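Local structure of 5-carboxyvanillate decarboxylase (Sphingomonas paucimobilis, 4L6D) at residues A[112-117]-A[170-175]; A[222-227]-A[330-335]. The protein probably removes a carboxyl group from 5-carboxyvanillate as a manganese-dependent, non-oxidative decarboxylase built on the amidohydrolase fold. All coordinates share one frame; numbering follows the deposited sequence.

Interaction 1 (A[112-117]-A[170-175]). With MN (manganese (II) ion), chain I; VNL (4-hydroxy-3-methoxybenzoate), chain J.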
# COMPACT_ATOMS: atom_id res chain seq x y z
N ALA A 112 -10.11 28.54 3.54
CA ALA A 112 -9.06 28.71 2.54
C ALA A 112 -9.43 27.78 1.39
O ALA A 112 -10.35 26.97 1.53
CB ALA A 112 -7.69 28.37 3.13
N GLY A 113 -8.74 27.88 0.26
CA GLY A 113 -9.13 27.07 -0.88
C GLY A 113 -8.01 26.63 -1.80
O GLY A 113 -7.04 27.35 -2.02
N LEU A 114 -8.18 25.42 -2.33
CA LEU A 114 -7.29 24.86 -3.34
C LEU A 114 -7.99 24.94 -4.69
O LEU A 114 -9.15 24.53 -4.83
CB LEU A 114 -6.98 23.40 -3.02
CG LEU A 114 -6.32 23.14 -1.66
CD1 LEU A 114 -6.03 21.66 -1.50
CD2 LEU A 114 -5.02 23.95 -1.54
N GLY A 115 -7.29 25.48 -5.68
CA GLY A 115 -7.80 25.49 -7.04
C GLY A 115 -7.52 24.17 -7.70
O GLY A 115 -6.68 23.41 -7.22
N THR A 116 -8.21 23.88 -8.80
CA THR A 116 -7.98 22.65 -9.53
C THR A 116 -7.76 22.98 -11.00
O THR A 116 -7.67 24.16 -11.36
CB THR A 116 -9.13 21.60 -9.28
OG1 THR A 116 -8.70 20.28 -9.68
CG2 THR A 116 -10.41 21.98 -10.01
N PHE A 117 -7.63 21.96 -11.83
CA PHE A 117 -7.36 22.17 -13.24
C PHE A 117 -7.68 20.90 -14.00
O PHE A 117 -7.92 19.86 -13.40
CB PHE A 117 -5.89 22.57 -13.46
CG PHE A 117 -4.90 21.68 -12.75
CD1 PHE A 117 -4.53 21.95 -11.43
CD2 PHE A 117 -4.34 20.59 -13.39
CE1 PHE A 117 -3.63 21.14 -10.76
CE2 PHE A 117 -3.41 19.77 -12.72
CZ PHE A 117 -3.07 20.05 -11.41
N ALA A 170 1.58 24.46 -3.47
CA ALA A 170 1.60 23.04 -3.16
C ALA A 170 0.44 22.34 -3.88
O ALA A 170 -0.65 22.89 -3.98
CB ALA A 170 1.52 22.83 -1.66
N LEU A 171 0.70 21.13 -4.38
CA LEU A 171 -0.35 20.33 -5.02
C LEU A 171 -0.77 19.18 -4.12
O LEU A 171 0.03 18.29 -3.82
CB LEU A 171 0.15 19.78 -6.35
CG LEU A 171 -0.81 18.80 -7.04
CD1 LEU A 171 -2.09 19.50 -7.51
CD2 LEU A 171 -0.11 18.14 -8.22
N TYR A 172 -2.03 19.20 -3.70
CA TYR A 172 -2.60 18.09 -2.95
C TYR A 172 -3.04 17.05 -3.97
O TYR A 172 -3.91 17.33 -4.80
CB TYR A 172 -3.81 18.58 -2.15
CG TYR A 172 -4.16 17.76 -0.92
CD1 TYR A 172 -4.41 16.40 -1.01
CD2 TYR A 172 -4.26 18.37 0.33
CE1 TYR A 172 -4.76 15.65 0.11
CE2 TYR A 172 -4.60 17.64 1.46
CZ TYR A 172 -4.84 16.29 1.34
OH TYR A 172 -5.17 15.58 2.47
N ILE A 173 -2.41 15.88 -3.97
CA ILE A 173 -2.88 14.80 -4.83
C ILE A 173 -3.82 13.93 -4.02
O ILE A 173 -3.39 13.03 -3.28
CB ILE A 173 -1.73 13.97 -5.46
CG1 ILE A 173 -0.82 14.88 -6.29
CG2 ILE A 173 -2.32 12.89 -6.35
CD1 ILE A 173 0.39 14.16 -6.90
N HIS A 174 -5.10 14.24 -4.16
CA HIS A 174 -6.19 13.55 -3.48
C HIS A 174 -6.46 12.24 -4.23
O HIS A 174 -6.13 12.12 -5.40
CB HIS A 174 -7.42 14.47 -3.54
CG HIS A 174 -8.59 13.98 -2.75
ND1 HIS A 174 -9.50 13.06 -3.24
CD2 HIS A 174 -9.00 14.29 -1.50
CE1 HIS A 174 -10.42 12.83 -2.33
NE2 HIS A 174 -10.14 13.56 -1.26
N PRO A 175 -7.06 11.24 -3.56
CA PRO A 175 -7.39 10.03 -4.32
C PRO A 175 -8.53 10.19 -5.35
O PRO A 175 -9.30 11.14 -5.35
CB PRO A 175 -7.83 9.03 -3.23
CG PRO A 175 -7.21 9.56 -1.97
CD PRO A 175 -7.21 11.05 -2.11
MN MN I . -11.08 13.36 0.72
C1 VNL J . -15.24 9.25 0.06
CO1 VNL J . -14.38 9.53 1.13
CO2 VNL J . -15.17 9.99 -1.14
CM1 VNL J . -13.44 10.57 1.03
CM2 VNL J . -14.23 11.01 -1.26
OM VNL J . -14.09 11.79 -2.39
CZ VNL J . -13.34 11.32 -0.14
CC VNL J . -16.27 8.16 0.20
CV VNL J . -14.92 11.54 -3.54
O1 VNL J . -16.55 7.69 1.33
O2 VNL J . -16.88 7.78 -0.83
O3 VNL J . -12.70 12.52 -0.20
O HOH W 1 -11.71 15.46 0.70
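Leu114 and Tyr172 meet through one methyl group: CD1 of Leu114 lies 3.9 Å from CB of Tyr172 and approaches the ring obliquely at CD2. A second apolar pair forms where Phe117 crosses Leu171 at about a right angle, with Leu171 CD1 near the plane of the phenyl ring, at its edge, 4.0 Å from Phe117 CE1. The Phe117 ring gets there because its CG sits between the backbone N and the carbonyl carbon (chi1 49°), which brings the ring closer to Leu171 than the direction of its CB would suggest. No hydrogen bond joins 112-117 to 170-175. Strand 140-144 runs between them in the sheet, so the two non-adjacent strands touch through side chains alone, with CA atoms of Leu114 and Tyr172 8.2 Å apart.

Beyond its CB, Tyr172 leads away from Leu114, and its OH hydrogen-bonds to Glu8 and to Thr270. Glu8 is itself a manganese ligand, which makes Tyr172 a second-shell residue that helps to position it. Two residues on, His174 binds the manganese directly through NE2 at 2.2 Å. Its other ring nitrogen, ND1, donates to Pro175 O (2.9 Å, N-H...O angle 154°) on a lone pair in the carbonyl plane, which restrains the rotation of the imidazole and leaves NE2 for the metal. Vanillate O3 lies 2.0 Å from the manganese, and a water, Glu8 and Asp297 complete the coordination. The arrangement is that of the amidohydrolase superfamily, a TIM barrel with Leu114-Tyr172 in its interior, Phe117-Leu171 between strands and helix 158-167, and metal ligands at C-terminal strand ends.

Interaction 2 (A[222-227]-A[330-335]); sequences KIVLGH and RIFRIT
With CG1 of Val224 anti to the backbone N (chi1 172°), its CG2 stands anti to the carbonyl carbon and meets the ring of Phe332, which is likewise anti to its own carbonyl carbon (chi1 -66°). The setting is a TIM barrel, in which strand 223-225 belongs to the parallel sheet and helix 317-331 is the last helix of the chain.

Phe332 is the first residue after that helix to leave helical backbone angles. Its CB does not point at 222-227; the chi1 rotation brings the far end of the ring nearer. The two side chains come from opposite directions, CG2 of Val224 reaching CZ of Phe332 at 3.8 Å, an approach oblique to the ring. The same methyl also packs against Ile331 CG2, at 4.2 Å, so it contacts two successive residues at the helix end. No hydrogen bond crosses the contact; the tail is held in part by Phe332 O, which accepts from Asn139. Met293 of strand 292-293 touches all three apolar side chains, and Leu114 of strand 111-115 packs on Phe332, so the aromatic ring reaches several strands of the barrel. Across the end of the helix, Ile331 CG2 lies over the centre of the Phe332 ring, 3.9 Å above its plane.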
# COMPACT_ATOMS: atom_id res chain seq x y z
N LYS A 222 6.05 21.00 -4.41
CA LYS A 222 5.57 20.51 -3.13
C LYS A 222 4.27 19.75 -3.36
O LYS A 222 3.32 20.28 -3.94
CB LYS A 222 5.36 21.63 -2.11
CG LYS A 222 4.96 21.15 -0.71
CD LYS A 222 6.13 20.47 0.04
CE LYS A 222 7.10 21.50 0.60
NZ LYS A 222 8.38 20.89 1.07
N ILE A 223 4.27 18.49 -2.93
CA ILE A 223 3.14 17.58 -3.08
C ILE A 223 2.61 17.22 -1.70
O ILE A 223 3.39 16.99 -0.77
CB ILE A 223 3.57 16.28 -3.80
CG1 ILE A 223 4.29 16.59 -5.13
CG2 ILE A 223 2.37 15.33 -3.99
CD1 ILE A 223 3.43 17.30 -6.16
N VAL A 224 1.29 17.19 -1.55
CA VAL A 224 0.69 16.80 -0.28
C VAL A 224 -0.18 15.56 -0.50
O VAL A 224 -0.94 15.48 -1.47
CB VAL A 224 -0.13 17.96 0.31
CG1 VAL A 224 -0.92 17.49 1.53
CG2 VAL A 224 0.80 19.14 0.69
N LEU A 225 -0.01 14.58 0.39
CA LEU A 225 -0.81 13.35 0.34
C LEU A 225 -1.59 13.14 1.64
O LEU A 225 -1.02 13.20 2.73
CB LEU A 225 0.10 12.14 0.12
CG LEU A 225 0.86 12.08 -1.20
CD1 LEU A 225 1.75 10.84 -1.18
CD2 LEU A 225 -0.09 12.01 -2.38
N GLY A 226 -2.88 12.88 1.50
CA GLY A 226 -3.73 12.61 2.64
C GLY A 226 -3.62 11.17 3.14
O GLY A 226 -2.75 10.41 2.68
N HIS A 227 -4.47 10.82 4.09
CA HIS A 227 -4.56 9.44 4.57
C HIS A 227 -3.21 8.93 5.03
O HIS A 227 -2.76 7.84 4.65
CB HIS A 227 -5.23 8.58 3.49
CG HIS A 227 -6.37 9.31 2.87
ND1 HIS A 227 -6.32 9.83 1.59
CD2 HIS A 227 -7.53 9.76 3.41
CE1 HIS A 227 -7.41 10.52 1.36
NE2 HIS A 227 -8.17 10.50 2.45
N ARG A 330 1.84 27.50 6.82
CA ARG A 330 3.05 27.67 6.03
C ARG A 330 2.88 27.13 4.62
O ARG A 330 3.09 27.85 3.63
CB ARG A 330 4.22 26.95 6.71
CG ARG A 330 5.53 27.06 5.96
CD ARG A 330 6.62 26.22 6.62
NE ARG A 330 6.46 24.80 6.34
CZ ARG A 330 6.13 23.88 7.25
NH1 ARG A 330 5.92 24.22 8.51
NH2 ARG A 330 6.01 22.61 6.88
N ILE A 331 2.50 25.86 4.52
CA ILE A 331 2.44 25.18 3.23
C ILE A 331 1.38 25.76 2.31
O ILE A 331 1.57 25.83 1.09
CB ILE A 331 2.24 23.66 3.43
CG1 ILE A 331 3.50 23.06 4.05
CG2 ILE A 331 1.85 22.96 2.12
CD1 ILE A 331 3.33 21.64 4.55
N PHE A 332 0.26 26.18 2.89
CA PHE A 332 -0.88 26.67 2.12
C PHE A 332 -1.14 28.18 2.25
O PHE A 332 -2.26 28.64 2.01
CB PHE A 332 -2.13 25.87 2.46
CG PHE A 332 -2.06 24.43 2.04
CD1 PHE A 332 -1.98 24.08 0.70
CD2 PHE A 332 -2.06 23.41 2.99
CE1 PHE A 332 -1.92 22.74 0.32
CE2 PHE A 332 -2.00 22.08 2.62
CZ PHE A 332 -1.94 21.74 1.27
N ARG A 333 -0.12 28.94 2.64
CA ARG A 333 -0.18 30.40 2.53
C ARG A 333 -1.35 31.00 3.30
O ARG A 333 -2.07 31.86 2.79
CB ARG A 333 -0.29 30.83 1.06
CG ARG A 333 0.84 30.34 0.16
CD ARG A 333 0.69 30.88 -1.27
NE ARG A 333 1.82 30.49 -2.11
CZ ARG A 333 2.04 30.95 -3.34
NH1 ARG A 333 1.21 31.83 -3.88
NH2 ARG A 333 3.09 30.53 -4.02
N ILE A 334 -1.56 30.54 4.53
CA ILE A 334 -2.64 31.05 5.37
C ILE A 334 -2.05 31.95 6.44
O ILE A 334 -1.08 31.59 7.11
CB ILE A 334 -3.43 29.90 6.04
CG1 ILE A 334 -4.07 29.00 4.98
CG2 ILE A 334 -4.48 30.46 6.97
CD1 ILE A 334 -4.64 27.71 5.55
N THR A 335 -2.64 33.14 6.60
CA THR A 335 -2.24 34.03 7.68
C THR A 335 -2.97 33.64 8.95
O THR A 335 -2.37 33.42 10.01
CB THR A 335 -2.61 35.48 7.34
OG1 THR A 335 -1.90 35.87 6.15
CG2 THR A 335 -2.22 36.40 8.48
OXT THR A 335 -4.20 33.51 8.94

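From the N terminus, after strands 5-11 and 71-76, the chain reaches 112-117, passes through strand 140-144 and helix 158-167, and closes interaction 1 on returning to the sheet at 170-175. Interaction 2 opens later, at 222-227, and closes a longer excursion of 102 residues when the C-terminal tail arrives at 330-335. The two are therefore in series, neither nesting nor crossing. They meet in space through neighbouring strands 171-174 and 223-225: Leu171 N lies 2.8 Å from Lys222 O, a probable hydrogen bond. Together they illustrate how a barrel links strands 111-115, 171-174 and 223-225 to the chain's last helix and tail.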